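PDB 1QYI: hypothetical protein from Staphylococcus aureus subsp. aureus, which is of unknown function but carries a sequence region of the haloacid dehalogenase (HAD) superfamily and is probably a hydrolase of that kind. Local coordinates for residues L134-N139 with Y148-E153; A177-Q182 with E195-R200; D226-G231 with L255-A260; A293-N298 with E303-K308; A359-N364 with R370-N375. All coordinates share one frame; numbering follows the deposited sequence.

Contact 1 (L134-N139 with Y148-E153)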
# COMPACT_ATOMS: atom_id res chain seq x y z
N LEU A 134 19.43 -4.91 4.85
CA LEU A 134 19.78 -3.54 5.19
C LEU A 134 21.23 -3.25 4.81
O LEU A 134 21.56 -2.15 4.39
CB LEU A 134 19.59 -3.31 6.69
CG LEU A 134 19.85 -1.89 7.19
CD1 LEU A 134 18.82 -0.95 6.60
CD2 LEU A 134 19.78 -1.87 8.70
N GLN A 135 22.08 -4.26 4.99
CA GLN A 135 23.49 -4.12 4.66
C GLN A 135 23.68 -4.37 3.16
O GLN A 135 24.79 -4.47 2.65
CB GLN A 135 24.31 -5.12 5.47
CG GLN A 135 24.15 -4.96 6.97
CD GLN A 135 24.82 -6.08 7.74
OE1 GLN A 135 24.96 -6.00 8.96
NE2 GLN A 135 25.22 -7.13 7.04
N PHE A 136 22.55 -4.48 2.47
CA PHE A 136 22.55 -4.69 1.03
C PHE A 136 22.33 -3.34 0.36
O PHE A 136 22.98 -3.01 -0.63
CB PHE A 136 21.44 -5.66 0.64
CG PHE A 136 21.02 -5.56 -0.80
CD1 PHE A 136 21.86 -5.98 -1.82
CD2 PHE A 136 19.78 -5.02 -1.13
CE1 PHE A 136 21.48 -5.86 -3.15
CE2 PHE A 136 19.39 -4.89 -2.46
CZ PHE A 136 20.24 -5.31 -3.47
N LEU A 137 21.40 -2.56 0.91
CA LEU A 137 21.04 -1.25 0.38
C LEU A 137 22.10 -0.18 0.64
O LEU A 137 22.06 0.90 0.04
CB LEU A 137 19.70 -0.81 0.97
CG LEU A 137 18.56 -1.83 0.89
CD1 LEU A 137 17.45 -1.39 1.80
CD2 LEU A 137 18.08 -1.98 -0.54
N ASP A 138 23.04 -0.48 1.53
CA ASP A 138 24.13 0.42 1.90
C ASP A 138 24.55 1.34 0.76
O ASP A 138 24.55 2.56 0.91
CB ASP A 138 25.34 -0.39 2.38
CG ASP A 138 25.23 -0.77 3.84
OD1 ASP A 138 25.99 -1.66 4.29
OD2 ASP A 138 24.40 -0.16 4.55
N ASN A 139 24.92 0.75 -0.37
CA ASN A 139 25.33 1.53 -1.53
C ASN A 139 24.47 1.18 -2.74
O ASN A 139 24.86 0.37 -3.58
CB ASN A 139 26.82 1.30 -1.83
CG ASN A 139 27.15 -0.17 -2.02
OD1 ASN A 139 26.29 -1.04 -1.88
ND2 ASN A 139 28.42 -0.45 -2.34
N TYR A 148 16.37 -2.71 -8.47
CA TYR A 148 16.25 -4.04 -9.07
C TYR A 148 17.55 -4.46 -9.75
O TYR A 148 17.88 -5.64 -9.80
CB TYR A 148 15.08 -4.07 -10.07
CG TYR A 148 13.78 -4.48 -9.43
CD1 TYR A 148 13.05 -3.58 -8.64
CD2 TYR A 148 13.32 -5.80 -9.52
CE1 TYR A 148 11.91 -4.00 -7.95
CE2 TYR A 148 12.18 -6.21 -8.83
CZ TYR A 148 11.48 -5.31 -8.05
OH TYR A 148 10.39 -5.75 -7.33
N ALA A 149 18.28 -3.48 -10.27
CA ALA A 149 19.55 -3.75 -10.94
C ALA A 149 20.59 -4.21 -9.91
O ALA A 149 21.36 -5.13 -10.17
CB ALA A 149 20.04 -2.50 -11.68
N ALA A 150 20.61 -3.56 -8.75
CA ALA A 150 21.56 -3.91 -7.70
C ALA A 150 21.27 -5.33 -7.22
O ALA A 150 22.18 -6.13 -7.02
CB ALA A 150 21.43 -2.93 -6.53
N LEU A 151 19.98 -5.62 -7.04
CA LEU A 151 19.54 -6.94 -6.59
C LEU A 151 19.99 -8.03 -7.55
O LEU A 151 20.36 -9.13 -7.12
CB LEU A 151 18.02 -6.96 -6.46
CG LEU A 151 17.34 -8.34 -6.37
CD1 LEU A 151 17.90 -9.10 -5.19
CD2 LEU A 151 15.84 -8.17 -6.26
N GLU A 152 19.97 -7.72 -8.84
CA GLU A 152 20.37 -8.68 -9.88
C GLU A 152 21.88 -8.91 -9.93
O GLU A 152 22.35 -10.05 -10.06
CB GLU A 152 19.88 -8.19 -11.24
CG GLU A 152 20.00 -9.20 -12.36
CD GLU A 152 19.20 -8.77 -13.58
OE1 GLU A 152 19.54 -7.72 -14.17
OE2 GLU A 152 18.23 -9.47 -13.93
N GLU A 153 22.63 -7.82 -9.82
CA GLU A 153 24.09 -7.87 -9.83
C GLU A 153 24.57 -8.63 -8.60
O GLU A 153 25.53 -9.39 -8.67
CB GLU A 153 24.65 -6.44 -9.82
CG GLU A 153 26.07 -6.27 -9.26
CD GLU A 153 27.16 -6.48 -10.29
OE1 GLU A 153 27.28 -7.61 -10.83
OE2 GLU A 153 27.90 -5.50 -10.57

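Contact 2 (A177-Q182 with E195-R200)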
# COMPACT_ATOMS: atom_id res chain seq x y z
N ALA A 177 5.45 -14.12 -4.57
CA ALA A 177 5.46 -13.28 -3.39
C ALA A 177 4.28 -12.33 -3.37
O ALA A 177 3.71 -12.07 -2.32
CB ALA A 177 6.75 -12.49 -3.33
N GLN A 178 3.91 -11.84 -4.54
CA GLN A 178 2.82 -10.90 -4.60
C GLN A 178 1.48 -11.60 -4.39
O GLN A 178 0.56 -11.02 -3.81
CB GLN A 178 2.86 -10.14 -5.93
CG GLN A 178 1.89 -9.00 -6.00
CD GLN A 178 0.65 -9.36 -6.79
OE1 GLN A 178 0.24 -10.52 -6.83
NE2 GLN A 178 0.04 -8.36 -7.43
N GLU A 179 1.37 -12.87 -4.80
CA GLU A 179 0.11 -13.60 -4.60
C GLU A 179 -0.06 -13.94 -3.13
O GLU A 179 -1.17 -13.93 -2.60
CB GLU A 179 0.07 -14.89 -5.44
CG GLU A 179 0.14 -14.63 -6.93
CD GLU A 179 -0.12 -15.86 -7.78
OE1 GLU A 179 0.16 -16.99 -7.34
OE2 GLU A 179 -0.59 -15.69 -8.92
N VAL A 180 1.06 -14.23 -2.47
CA VAL A 180 1.04 -14.59 -1.06
C VAL A 180 0.58 -13.39 -0.24
O VAL A 180 -0.15 -13.54 0.73
CB VAL A 180 2.43 -15.01 -0.55
CG1 VAL A 180 2.34 -15.44 0.90
CG2 VAL A 180 2.99 -16.13 -1.42
N TYR A 181 1.02 -12.21 -0.65
CA TYR A 181 0.65 -10.99 0.07
C TYR A 181 -0.85 -10.68 -0.09
O TYR A 181 -1.55 -10.33 0.87
CB TYR A 181 1.49 -9.82 -0.43
CG TYR A 181 1.06 -8.47 0.10
CD1 TYR A 181 -0.04 -7.81 -0.46
CD2 TYR A 181 1.77 -7.84 1.13
CE1 TYR A 181 -0.42 -6.56 -0.01
CE2 TYR A 181 1.39 -6.59 1.58
CZ TYR A 181 0.30 -5.95 1.01
OH TYR A 181 -0.09 -4.71 1.45
N GLN A 182 -1.32 -10.82 -1.33
CA GLN A 182 -2.71 -10.54 -1.65
C GLN A 182 -3.67 -11.46 -0.89
O GLN A 182 -4.73 -11.02 -0.43
CB GLN A 182 -2.94 -10.63 -3.17
CG GLN A 182 -2.26 -9.50 -3.94
CD GLN A 182 -2.87 -8.14 -3.66
OE1 GLN A 182 -3.89 -7.78 -4.25
NE2 GLN A 182 -2.27 -7.38 -2.74
N GLU A 195 -8.25 -11.35 -7.61
CA GLU A 195 -7.10 -11.81 -8.38
C GLU A 195 -7.46 -12.82 -9.47
O GLU A 195 -6.69 -13.04 -10.41
CB GLU A 195 -6.06 -12.41 -7.43
CG GLU A 195 -5.48 -11.42 -6.44
CD GLU A 195 -4.92 -10.20 -7.11
OE1 GLU A 195 -4.50 -10.31 -8.27
OE2 GLU A 195 -4.89 -9.12 -6.48
N LYS A 196 -8.64 -13.44 -9.35
CA LYS A 196 -9.09 -14.42 -10.34
C LYS A 196 -8.17 -15.63 -10.35
O LYS A 196 -7.87 -16.18 -11.41
CB LYS A 196 -9.16 -13.79 -11.74
CG LYS A 196 -10.50 -13.12 -12.05
CD LYS A 196 -10.86 -12.04 -11.03
CE LYS A 196 -12.27 -11.51 -11.26
NZ LYS A 196 -13.35 -12.48 -10.92
N LYS A 197 -7.73 -16.02 -9.16
CA LYS A 197 -6.85 -17.15 -8.96
C LYS A 197 -7.39 -17.94 -7.78
O LYS A 197 -8.09 -17.39 -6.94
CB LYS A 197 -5.42 -16.69 -8.63
CG LYS A 197 -4.78 -15.88 -9.72
CD LYS A 197 -3.44 -15.34 -9.28
CE LYS A 197 -2.83 -14.51 -10.39
NZ LYS A 197 -1.55 -13.89 -10.00
N ILE A 198 -7.05 -19.23 -7.75
CA ILE A 198 -7.47 -20.15 -6.69
C ILE A 198 -6.60 -19.89 -5.47
O ILE A 198 -5.38 -19.71 -5.58
CB ILE A 198 -7.34 -21.64 -7.16
CG1 ILE A 198 -8.38 -21.94 -8.24
CG2 ILE A 198 -7.60 -22.60 -6.01
CD1 ILE A 198 -8.13 -21.23 -9.55
N ALA A 199 -7.24 -19.86 -4.30
CA ALA A 199 -6.57 -19.61 -3.04
C ALA A 199 -5.66 -20.75 -2.64
O ALA A 199 -5.96 -21.93 -2.86
CB ALA A 199 -7.59 -19.36 -1.95
N ARG A 200 -4.53 -20.39 -2.04
CA ARG A 200 -3.57 -21.38 -1.60
C ARG A 200 -3.99 -21.98 -0.27
O ARG A 200 -3.83 -23.17 -0.05
CB ARG A 200 -2.19 -20.74 -1.46
CG ARG A 200 -1.55 -20.41 -2.78
CD ARG A 200 -0.05 -20.25 -2.63
NE ARG A 200 0.60 -20.33 -3.94
CZ ARG A 200 0.54 -19.37 -4.86
NH1 ARG A 200 -0.13 -18.26 -4.61
NH2 ARG A 200 1.11 -19.55 -6.04
O HOH W 1 -2.38 -11.54 -7.99

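Contact 3 (D226-G231 with L255-A260)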
# COMPACT_ATOMS: atom_id res chain seq x y z
N ASP A 226 -23.36 14.38 11.60
CA ASP A 226 -23.64 15.80 11.76
C ASP A 226 -23.25 16.55 10.50
O ASP A 226 -23.92 17.51 10.11
CB ASP A 226 -22.89 16.39 12.96
CG ASP A 226 -23.17 15.66 14.25
OD1 ASP A 226 -24.29 15.12 14.41
OD2 ASP A 226 -22.28 15.66 15.13
N LEU A 227 -22.17 16.12 9.86
CA LEU A 227 -21.70 16.76 8.63
C LEU A 227 -22.84 16.75 7.62
O LEU A 227 -23.08 17.74 6.93
CB LEU A 227 -20.50 16.01 8.07
CG LEU A 227 -19.10 16.64 8.11
CD1 LEU A 227 -18.90 17.44 9.38
CD2 LEU A 227 -18.07 15.53 7.99
N LYS A 228 -23.54 15.62 7.54
CA LYS A 228 -24.67 15.51 6.63
C LYS A 228 -25.80 16.37 7.17
O LYS A 228 -26.51 17.03 6.40
CB LYS A 228 -25.10 14.04 6.51
CG LYS A 228 -24.32 13.26 5.44
CD LYS A 228 -24.07 11.82 5.87
CE LYS A 228 -24.94 10.84 5.12
NZ LYS A 228 -24.46 10.61 3.73
N GLY A 229 -25.94 16.40 8.49
CA GLY A 229 -26.98 17.20 9.11
C GLY A 229 -26.85 18.69 8.80
O GLY A 229 -27.84 19.43 8.86
N ALA A 230 -25.64 19.12 8.48
CA ALA A 230 -25.37 20.52 8.16
C ALA A 230 -25.45 20.77 6.66
O ALA A 230 -24.87 21.73 6.14
CB ALA A 230 -24.00 20.92 8.69
N GLY A 231 -26.16 19.89 5.96
CA GLY A 231 -26.32 20.01 4.53
C GLY A 231 -25.10 19.66 3.71
O GLY A 231 -24.96 20.11 2.57
N LEU A 255 -19.31 3.07 5.38
CA LEU A 255 -19.85 3.09 4.02
C LEU A 255 -21.22 3.77 3.90
O LEU A 255 -21.44 4.54 2.98
CB LEU A 255 -19.94 1.66 3.48
CG LEU A 255 -20.04 1.57 1.96
CD1 LEU A 255 -18.81 2.21 1.34
CD2 LEU A 255 -20.16 0.11 1.55
N PRO A 256 -22.15 3.49 4.83
CA PRO A 256 -23.48 4.11 4.77
C PRO A 256 -23.49 5.65 4.68
O PRO A 256 -24.51 6.25 4.33
CB PRO A 256 -24.16 3.59 6.03
CG PRO A 256 -23.59 2.20 6.13
CD PRO A 256 -22.12 2.42 5.85
N TYR A 257 -22.35 6.28 5.00
CA TYR A 257 -22.23 7.75 4.96
C TYR A 257 -21.63 8.24 3.65
O TYR A 257 -21.38 9.43 3.49
CB TYR A 257 -21.34 8.23 6.10
CG TYR A 257 -21.86 7.87 7.46
CD1 TYR A 257 -22.97 8.52 8.01
CD2 TYR A 257 -21.25 6.86 8.21
CE1 TYR A 257 -23.46 8.18 9.26
CE2 TYR A 257 -21.73 6.50 9.45
CZ TYR A 257 -22.84 7.16 9.98
OH TYR A 257 -23.31 6.78 11.21
N PHE A 258 -21.41 7.32 2.71
CA PHE A 258 -20.82 7.67 1.43
C PHE A 258 -21.59 7.00 0.30
O PHE A 258 -21.68 5.78 0.26
CB PHE A 258 -19.37 7.20 1.37
CG PHE A 258 -18.50 7.78 2.44
CD1 PHE A 258 -17.83 8.97 2.23
CD2 PHE A 258 -18.36 7.14 3.67
CE1 PHE A 258 -17.03 9.52 3.22
CE2 PHE A 258 -17.56 7.68 4.66
CZ PHE A 258 -16.89 8.87 4.44
N GLU A 259 -22.14 7.79 -0.62
CA GLU A 259 -22.87 7.24 -1.76
C GLU A 259 -21.87 6.55 -2.68
O GLU A 259 -20.82 7.10 -2.98
CB GLU A 259 -23.56 8.35 -2.55
CG GLU A 259 -25.06 8.19 -2.62
CD GLU A 259 -25.70 8.22 -1.26
OE1 GLU A 259 -25.43 7.29 -0.46
OE2 GLU A 259 -26.46 9.18 -0.99
N ALA A 260 -22.21 5.35 -3.15
CA ALA A 260 -21.32 4.61 -4.02
C ALA A 260 -20.90 5.37 -5.29
O ALA A 260 -19.83 5.11 -5.84
CB ALA A 260 -21.95 3.27 -4.40
O HOH W 2 -24.84 9.11 1.66
O HOH W 3 -22.41 11.24 1.66

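Contact 4 (A293-N298 with E303-K308)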
# COMPACT_ATOMS: atom_id res chain seq x y z
N ALA A 293 -15.32 12.06 -7.72
CA ALA A 293 -15.97 11.93 -6.42
C ALA A 293 -16.91 13.10 -6.16
O ALA A 293 -17.78 13.04 -5.28
CB ALA A 293 -14.93 11.85 -5.33
N LEU A 294 -16.74 14.17 -6.93
CA LEU A 294 -17.55 15.36 -6.76
C LEU A 294 -18.79 15.37 -7.64
O LEU A 294 -19.89 15.54 -7.14
CB LEU A 294 -16.69 16.60 -7.03
CG LEU A 294 -17.17 17.94 -6.47
CD1 LEU A 294 -16.00 18.91 -6.34
CD2 LEU A 294 -18.24 18.50 -7.36
N TYR A 295 -18.61 15.20 -8.95
CA TYR A 295 -19.75 15.22 -9.87
C TYR A 295 -20.45 13.88 -10.06
O TYR A 295 -21.64 13.83 -10.37
CB TYR A 295 -19.31 15.77 -11.23
CG TYR A 295 -18.73 17.16 -11.16
CD1 TYR A 295 -19.45 18.22 -10.61
CD2 TYR A 295 -17.45 17.43 -11.65
CE1 TYR A 295 -18.91 19.50 -10.53
CE2 TYR A 295 -16.89 18.71 -11.57
CZ TYR A 295 -17.63 19.74 -11.01
OH TYR A 295 -17.10 21.01 -10.92
N GLY A 296 -19.72 12.78 -9.87
CA GLY A 296 -20.33 11.48 -10.04
C GLY A 296 -19.31 10.55 -10.67
O GLY A 296 -18.46 10.99 -11.45
N ASN A 297 -19.37 9.27 -10.33
CA ASN A 297 -18.40 8.34 -10.87
C ASN A 297 -18.95 7.46 -11.98
O ASN A 297 -19.23 6.28 -11.78
CB ASN A 297 -17.83 7.48 -9.74
CG ASN A 297 -16.69 6.61 -10.21
OD1 ASN A 297 -15.84 7.03 -11.00
ND2 ASN A 297 -16.63 5.39 -9.69
N ASN A 298 -19.09 8.04 -13.16
CA ASN A 298 -19.59 7.32 -14.31
C ASN A 298 -18.65 7.44 -15.51
O ASN A 298 -18.27 8.55 -15.91
CB ASN A 298 -21.01 7.80 -14.67
CG ASN A 298 -21.50 7.25 -16.00
OD1 ASN A 298 -21.32 6.07 -16.31
ND2 ASN A 298 -22.15 8.10 -16.79
N GLU A 303 -13.89 11.67 -19.47
CA GLU A 303 -13.22 12.60 -20.37
C GLU A 303 -13.32 14.05 -19.90
O GLU A 303 -12.37 14.82 -20.03
CB GLU A 303 -13.79 12.49 -21.77
CG GLU A 303 -13.04 13.30 -22.81
CD GLU A 303 -13.40 12.87 -24.22
OE1 GLU A 303 -14.61 12.90 -24.54
OE2 GLU A 303 -12.48 12.51 -24.99
N SER A 304 -14.48 14.41 -19.36
CA SER A 304 -14.67 15.77 -18.90
C SER A 304 -13.90 16.01 -17.62
O SER A 304 -13.46 17.13 -17.35
CB SER A 304 -16.16 16.05 -18.67
OG SER A 304 -16.71 15.21 -17.67
N TYR A 305 -13.73 14.95 -16.83
CA TYR A 305 -13.00 15.06 -15.58
C TYR A 305 -11.50 15.25 -15.84
O TYR A 305 -10.76 15.71 -14.96
CB TYR A 305 -13.22 13.81 -14.72
CG TYR A 305 -14.67 13.54 -14.33
CD1 TYR A 305 -15.66 14.51 -14.48
CD2 TYR A 305 -15.04 12.32 -13.78
CE1 TYR A 305 -16.98 14.26 -14.09
CE2 TYR A 305 -16.35 12.06 -13.39
CZ TYR A 305 -17.32 13.03 -13.55
OH TYR A 305 -18.62 12.78 -13.19
N ILE A 306 -11.09 14.92 -17.06
CA ILE A 306 -9.70 15.01 -17.49
C ILE A 306 -9.36 16.34 -18.14
O ILE A 306 -8.29 16.91 -17.91
CB ILE A 306 -9.39 13.87 -18.47
CG1 ILE A 306 -9.53 12.54 -17.74
CG2 ILE A 306 -8.00 14.03 -19.07
CD1 ILE A 306 -9.37 11.34 -18.63
N ASN A 307 -10.30 16.84 -18.95
CA ASN A 307 -10.13 18.10 -19.68
C ASN A 307 -10.53 19.37 -18.92
O ASN A 307 -10.01 20.44 -19.21
CB ASN A 307 -10.94 18.04 -20.98
CG ASN A 307 -10.60 16.84 -21.82
OD1 ASN A 307 -11.36 16.47 -22.72
ND2 ASN A 307 -9.46 16.22 -21.55
N LYS A 308 -11.45 19.24 -17.97
CA LYS A 308 -11.91 20.37 -17.17
C LYS A 308 -11.51 20.21 -15.71
O LYS A 308 -12.23 19.57 -14.92
CB LYS A 308 -13.43 20.52 -17.24
CG LYS A 308 -13.99 20.97 -18.56
CD LYS A 308 -15.45 21.41 -18.41
CE LYS A 308 -16.10 21.71 -19.77
NZ LYS A 308 -16.22 20.48 -20.64

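Contact 5 (A359-N364 with R370-N375)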
# COMPACT_ATOMS: atom_id res chain seq x y z
N ALA A 359 -1.59 25.73 2.77
CA ALA A 359 -2.75 24.90 3.02
C ALA A 359 -3.76 25.77 3.75
O ALA A 359 -3.44 26.42 4.75
CB ALA A 359 -2.37 23.70 3.87
N ASP A 360 -4.99 25.80 3.24
CA ASP A 360 -6.05 26.62 3.83
C ASP A 360 -6.14 26.42 5.34
O ASP A 360 -6.21 27.40 6.09
CB ASP A 360 -7.39 26.30 3.16
CG ASP A 360 -7.39 26.64 1.69
OD1 ASP A 360 -7.20 27.83 1.37
OD2 ASP A 360 -7.58 25.73 0.86
N TYR A 361 -6.14 25.17 5.78
CA TYR A 361 -6.21 24.86 7.20
C TYR A 361 -5.39 23.62 7.48
O TYR A 361 -5.13 22.82 6.59
CB TYR A 361 -7.65 24.60 7.65
CG TYR A 361 -8.60 25.68 7.24
CD1 TYR A 361 -9.22 25.65 6.00
CD2 TYR A 361 -8.84 26.77 8.07
CE1 TYR A 361 -10.07 26.66 5.60
CE2 TYR A 361 -9.69 27.79 7.67
CZ TYR A 361 -10.30 27.73 6.43
OH TYR A 361 -11.16 28.72 6.02
N VAL A 362 -4.98 23.46 8.73
CA VAL A 362 -4.23 22.29 9.13
C VAL A 362 -4.83 21.83 10.46
O VAL A 362 -4.91 22.61 11.42
CB VAL A 362 -2.72 22.60 9.27
CG1 VAL A 362 -1.97 21.38 9.78
CG2 VAL A 362 -2.16 23.02 7.92
N ILE A 363 -5.26 20.58 10.51
CA ILE A 363 -5.88 20.02 11.71
C ILE A 363 -5.05 18.84 12.23
O ILE A 363 -4.33 18.21 11.46
CB ILE A 363 -7.36 19.61 11.38
CG1 ILE A 363 -8.29 20.32 12.34
CG2 ILE A 363 -7.56 18.12 11.44
CD1 ILE A 363 -8.14 21.81 12.33
N ASN A 364 -5.12 18.55 13.53
CA ASN A 364 -4.35 17.43 14.09
C ASN A 364 -4.91 16.10 13.63
O ASN A 364 -4.16 15.18 13.32
CB ASN A 364 -4.34 17.46 15.62
CG ASN A 364 -3.45 18.56 16.17
OD1 ASN A 364 -2.25 18.59 15.92
ND2 ASN A 364 -4.04 19.45 16.95
N ARG A 370 -14.37 19.96 13.06
CA ARG A 370 -15.47 20.86 13.39
C ARG A 370 -14.96 22.29 13.58
O ARG A 370 -15.63 23.25 13.20
CB ARG A 370 -16.18 20.41 14.66
CG ARG A 370 -17.19 19.30 14.49
CD ARG A 370 -17.99 19.16 15.77
NE ARG A 370 -19.02 18.14 15.69
CZ ARG A 370 -18.76 16.84 15.59
NH1 ARG A 370 -17.51 16.41 15.55
NH2 ARG A 370 -19.76 15.97 15.53
N GLY A 371 -13.78 22.41 14.18
CA GLY A 371 -13.20 23.71 14.43
C GLY A 371 -13.04 24.53 13.17
O GLY A 371 -13.22 25.74 13.18
N VAL A 372 -12.71 23.85 12.08
CA VAL A 372 -12.54 24.51 10.80
C VAL A 372 -13.86 24.92 10.19
O VAL A 372 -13.96 25.99 9.58
CB VAL A 372 -11.83 23.59 9.80
CG1 VAL A 372 -11.62 24.32 8.49
CG2 VAL A 372 -10.51 23.12 10.38
N LEU A 373 -14.88 24.09 10.33
CA LEU A 373 -16.17 24.44 9.74
C LEU A 373 -16.94 25.48 10.55
O LEU A 373 -17.83 26.15 10.02
CB LEU A 373 -17.01 23.17 9.52
CG LEU A 373 -16.35 22.09 8.65
CD1 LEU A 373 -17.26 20.88 8.55
CD2 LEU A 373 -16.05 22.64 7.27
N ASP A 374 -16.60 25.63 11.82
CA ASP A 374 -17.30 26.62 12.64
C ASP A 374 -16.45 27.87 12.81
O ASP A 374 -16.85 28.82 13.49
CB ASP A 374 -17.68 26.02 14.00
CG ASP A 374 -18.67 24.86 13.86
OD1 ASP A 374 -19.59 24.97 13.01
OD2 ASP A 374 -18.53 23.86 14.59
N ASN A 375 -15.29 27.87 12.17
CA ASN A 375 -14.37 28.99 12.22
C ASN A 375 -13.71 29.23 10.87
O ASN A 375 -12.53 29.58 10.81
CB ASN A 375 -13.30 28.74 13.28
CG ASN A 375 -13.83 28.88 14.68
OD1 ASN A 375 -14.20 29.97 15.11
ND2 ASN A 375 -13.88 27.77 15.41

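Contact 1 (L134-N139 with Y148-E153)
Phe136 pushes the far end of its ring against the backbone of Ala150 and Leu151, joining the short, weakly bonded helix at about 134-137 to helix 144-158. Both lie in the helical region inserted after strand 3-6, a position consistent with the cap of many HAD proteins. The contact is small and apolar, and one atom carries most of it: CZ of Phe136 stands 3.6 Å from CA of Leu151. The carbonyl carbon of Ala150 lies near the ring plane at the edge, its C 3.9 Å from Phe136 CZ. The methyl of Ala150 adds a second touch, its CB 4.1 Å from Phe136 CZ, and Leu151 CB lies at the same distance from that atom. With chi1 at 159°, CG of Phe136 is roughly opposite its backbone N, and the ring can span the gap to a helix whose nearest CA, that of Leu151, is 8.5 Å from the CA of Phe136. Around this pair, Phe154 meets the Phe136 ring edge-to-face, and Ile87 of helix 77-93 also touches it. Leu151 packs on Ile83 and Ser86 of the same helix 77-93, which thus touches both partners of the contact. On the Ala150 side, the ring's CE1 comes to 3.9 Å from the carbonyl O of Ala150.

Contact 2 (A177-Q182 with E195-R200)
Glu179 and Arg200 belong to a salt-bridge network with Lys197 that ties the chain just after helix 172-195 back to an earlier turn of the same helix. Arg200 grips end-on, NH1 and NH2 both donating to the single atom OE1 of Glu179, each at 3.0 Å. The acceptor sits in the guanidinium plane, yet carboxylate and guanidinium are turned 48° apart. The other oxygen, OE2, is modelled too near Lys197, so the distance of that second salt bridge is doubtful. The arginine would be expected to favour the charged carboxylate. Arg200 has a further partner, Glu112, bridged through NE. Lys196 leaves the helix with positive phi, and the extended Lys197 side chain points back to the helix. Tyr191 packs against both Glu179 and Lys197, and Leu176 against Arg200. Farther along, a water accepts from Lys197 NZ at 3.2 Å and donates to Gln178 OE1 at 3.0 Å.

Contact 3 (D226-G231 with L255-A260)
Tyr257 presents a ring edge to Lys228: CD of the lysine lies near the ring plane, 4.1 Å from Tyr257 CD1. The pair joins the end of helix 217-229 to the 3-10 turn 255-257 in the alpha/beta core, where that turn links helix 242-252 to strand 263-264. The Tyr257 side chain also touches Lys221 and Leu224 of helix 217-229 and Leu234 of strand 233-237. The two side chains cross at about a right angle. Bends at several bonds of the lysine, among them chi3 at 106°, carry its ammonium past the ring to the backbone, where NZ makes a weak hydrogen bond to Tyr257 O at 3.3 Å. Water reinforces that link: one molecule donates to Tyr257 O at 2.8 Å and accepts weakly from NZ. Just past Lys228 the helix ends in a Schellman motif with Gly231 as its C-prime residue, Gly231 N bonding to Lys228 O. A second water accepts from Lys228 NZ at 2.6 Å and donates weakly to Glu259 OE1.

Contact 4 (A293-N298 with E303-K308)
The end of helix 288-295, at Tyr295 and Gly296, is held by Tyr305 from the short helix 302-307 that follows it in the chain. Tyr305 OH donates to Gly296 O over a short 2.5 Å. The hydroxyl approaches at 131° to the C=O bond and stands 27° off the carbonyl plane, while the acceptor itself lies near the plane of the Tyr305 ring, at its edge. Gly296 has left the helix with positive phi, and its carbonyl O meets the tyrosine. Both residues belong to the HAD-like region, in a helical connection that leads to strand 318-322 of the parallel sheet. The two tyrosine side chains slide past each other in opposite directions: CB of Tyr295 lies 3.6 Å from Tyr305 OH, and CE1 of Tyr305 sits at the edge of the Tyr295 ring, 4.0 Å from CD2. On one face of that ring, Leu294 CD2 rests 3.3 Å above the plane, offset toward the rim. Tyr305 is buried, packed on Phe288, Ile291 and Ala292 of helix 288-295, whereas the more exposed Tyr295 touches Ile312 and Val313. Asn297, next in the chain, bonds through OD1 to Tyr302 OH and through ND2 to Asp268 OD1.

Contact 5 (A359-N364 with R370-N375)
Val372 splits its two methyls between Tyr361 and Ile363: chi1 at -178° puts CG1 opposite the backbone N and over the tyrosine, and leaves CG2 for the isoleucine. On the strand, chi1 of -51° puts CG of Tyr361 beside the backbone N, anti to the carbonyl carbon. CG1 of Val372 stands over one face of the tyrosine ring, 3.6 Å from the centroid and 15° off the normal, a CH-pi contact displaced to the CG side, where the closest carbon, Tyr361 CG, is 3.5 Å from it. CG2 of Val372 meets CD1 of Ile363 at 3.3 Å, a tight approach. Strand 361-363 is an edge strand of the parallel alpha/beta sheet within this chain, hydrogen-bonded to strand 337-341, and helix 369-373 packs against it; Val372 also touches Ile339 of strand 337-341. At the helix end, Asn375 ND2 donates to Gly371 O at 3.1 Å, in the carbonyl plane on a lone pair. The Tyr361 hydroxyl bonds to Leu376 O, beyond the helix. The contact between the two segments is thus apolar, resting on close methyl packing and a CH-pi contact, while the polar end of the tyrosine anchors the chain that follows.

The contacts follow one another along the chain without interleaving. Contacts 1 and 2 lie in the helical part, centres 27 Å apart, while contacts 3, 4 and 5 belong to the alpha/beta core, with contacts 1 and 3 about 48 Å apart by centres. Contacts 3 and 5 touch: Asp226 OD2 forms a salt bridge with Arg370 NH2 at 2.6 Å, and Leu227 CD1 packs on Leu373 CD1 at 3.9 Å, joining helices 217-229 and 369-373. Contacts 3 and 4 come within about 5 Å at their nearest atoms without touching. In HAD enzymes the active site lies at the C-terminal ends of the central strands, probably here at the C-terminal end of strand 3-6, whose Phe6 is touched by Leu227 and Phe258.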